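Local structure of ribosomal protein s2-related protein (Deinococcus radiodurans, 2JH3) at residues A[343-348]-A[454-459]. The protein binds a 4Fe-4S iron-sulfur cluster and may act as a ferrochelatase that inserts iron into sirohydrochlorin. Sequence-based numbering, arbitrary orientation.
With SF4 (iron/sulfur cluster), chain E.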
# COMPACT_ATOMS: atom_id res chain seq x y z
N ARG A 343 0.45 9.19 7.56
CA ARG A 343 -0.76 9.02 6.77
C ARG A 343 -1.51 10.34 6.52
O ARG A 343 -2.46 10.66 7.27
CB ARG A 343 -1.67 8.10 7.58
CG ARG A 343 -1.08 6.69 7.83
CD ARG A 343 -2.01 5.73 8.62
NE ARG A 343 -3.23 5.46 7.86
CZ ARG A 343 -4.47 5.86 8.14
NH1 ARG A 343 -4.72 6.55 9.22
NH2 ARG A 343 -5.47 5.57 7.26
N PRO A 344 -1.11 11.10 5.47
CA PRO A 344 -1.75 12.39 5.20
C PRO A 344 -3.18 12.29 4.73
O PRO A 344 -4.00 13.17 5.00
CB PRO A 344 -0.84 12.99 4.16
CG PRO A 344 -0.25 11.89 3.47
CD PRO A 344 -0.07 10.81 4.46
N ILE A 345 -3.52 11.16 4.09
CA ILE A 345 -4.84 10.86 3.67
C ILE A 345 -5.36 9.69 4.50
O ILE A 345 -4.91 8.56 4.33
CB ILE A 345 -4.90 10.50 2.13
CG1 ILE A 345 -4.28 11.58 1.25
CG2 ILE A 345 -6.34 10.26 1.75
CD1 ILE A 345 -4.83 12.99 1.37
N ARG A 346 -6.31 9.97 5.41
CA ARG A 346 -6.64 9.03 6.48
C ARG A 346 -7.57 7.93 6.01
O ARG A 346 -7.79 6.97 6.71
CB ARG A 346 -7.20 9.82 7.69
CG ARG A 346 -6.08 10.39 8.59
CD ARG A 346 -6.51 11.33 9.69
NE ARG A 346 -5.51 11.37 10.76
CZ ARG A 346 -5.35 10.47 11.71
NH1 ARG A 346 -4.37 10.65 12.58
NH2 ARG A 346 -6.24 9.49 11.92
N THR A 347 -8.20 8.09 4.85
CA THR A 347 -8.98 7.02 4.21
C THR A 347 -8.15 5.96 3.41
O THR A 347 -8.72 5.10 2.81
CB THR A 347 -10.01 7.57 3.28
OG1 THR A 347 -9.46 8.55 2.39
CG2 THR A 347 -11.11 8.22 4.10
N TRP A 348 -6.84 6.10 3.42
CA TRP A 348 -5.99 5.08 2.85
C TRP A 348 -6.12 3.81 3.66
O TRP A 348 -6.32 3.85 4.88
CB TRP A 348 -4.52 5.55 2.69
CG TRP A 348 -4.36 6.29 1.43
CD1 TRP A 348 -5.32 7.07 0.82
CD2 TRP A 348 -3.20 6.41 0.65
NE1 TRP A 348 -4.82 7.59 -0.33
CE2 TRP A 348 -3.53 7.18 -0.47
CE3 TRP A 348 -1.92 5.82 0.71
CZ2 TRP A 348 -2.59 7.49 -1.48
CZ3 TRP A 348 -1.02 6.08 -0.29
CH2 TRP A 348 -1.35 6.89 -1.39
N CYS A 454 -7.26 15.00 -4.14
CA CYS A 454 -6.46 15.38 -2.94
C CYS A 454 -4.99 15.81 -3.20
O CYS A 454 -4.44 15.66 -4.32
CB CYS A 454 -6.48 14.21 -1.90
SG CYS A 454 -5.50 12.85 -2.39
N THR A 455 -4.33 16.34 -2.18
CA THR A 455 -2.96 16.86 -2.40
C THR A 455 -1.98 15.74 -2.76
O THR A 455 -1.05 15.98 -3.48
CB THR A 455 -2.38 17.71 -1.24
OG1 THR A 455 -2.40 16.94 -0.07
CG2 THR A 455 -3.23 18.97 -1.04
N VAL A 456 -2.24 14.51 -2.32
CA VAL A 456 -1.33 13.40 -2.61
C VAL A 456 -1.42 13.02 -4.11
O VAL A 456 -0.37 12.79 -4.78
CB VAL A 456 -1.55 12.22 -1.67
CG1 VAL A 456 -0.85 10.93 -2.17
CG2 VAL A 456 -1.01 12.56 -0.26
N LEU A 457 -2.64 13.00 -4.65
CA LEU A 457 -2.85 12.73 -6.06
C LEU A 457 -2.31 13.87 -6.93
O LEU A 457 -1.70 13.60 -7.98
CB LEU A 457 -4.34 12.53 -6.38
CG LEU A 457 -4.72 12.39 -7.87
CD1 LEU A 457 -3.95 11.20 -8.48
CD2 LEU A 457 -6.20 12.12 -8.05
N LEU A 458 -2.52 15.13 -6.51
CA LEU A 458 -1.97 16.28 -7.26
C LEU A 458 -0.45 16.19 -7.36
O LEU A 458 0.15 16.40 -8.41
CB LEU A 458 -2.33 17.60 -6.60
CG LEU A 458 -3.78 17.98 -6.65
CD1 LEU A 458 -4.14 19.02 -5.64
CD2 LEU A 458 -4.14 18.47 -8.01
N ALA A 459 0.21 15.88 -6.26
CA ALA A 459 1.70 15.71 -6.33
C ALA A 459 2.16 14.54 -7.22
O ALA A 459 3.22 14.59 -7.89
CB ALA A 459 2.21 15.52 -4.90
FE1 SF4 E . -9.76 10.95 -3.49
FE2 SF4 E . -7.13 11.20 -2.87
FE3 SF4 E . -8.53 9.02 -2.09
FE4 SF4 E . -7.91 9.36 -4.73
S1 SF4 E . -6.39 9.03 -3.00
S2 SF4 E . -9.97 8.73 -3.91
S3 SF4 E . -8.11 11.66 -4.93
S4 SF4 E . -8.85 11.16 -1.30
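I345 and V456 pack side by side next to the iron-sulfur cluster, their side chains running past each other in opposite directions, with I345 CG1 3.7 Å from V456 CG2. The two methyls of V456 divide the work. CG2 also meets P344 CG, the proline and valine side chains crossing at about a right angle; CG1, placed anti to the backbone N (chi1 167°), reaches the benzo end of W348 and lies 3.9 Å from CZ2, oblique to the ring. No hydrogen bond links the two segments.

With CG1 beside its own backbone N (chi1 -54°) and a second turn at chi2 -57°, I345 brings CD1 to 3.8 Å from C454 SG. That sulfur is a cluster ligand, bound to iron FE2 at 2.4 Å. C454 is the N-cap residue of the helix, and its SG also accepts a weak hydrogen bond from L457 N. At S1, one of the sulfides bonded to that same iron, W348 presents its ring edge, with S1 lying in the ring plane 3.4 Å from NE1, while L457 CD2 approaches S3, another sulfide of FE2. Cutting I345 back to an alanine would probably open a gap beside C454 SG and leave V456 CG2 with P344 as its remaining neighbour across this contact.

I345 to W348 form a type I turn, and R343 NH2 braces it by bonding both R346 O (2.8 Å) and W348 O. The turn belongs to the loop between helix 327-333 and strand 355-359, in the stabilising domain; it meets the start of helix 455-467 of the cluster-binding domain, where helix 411-422 also touches W348 and L457.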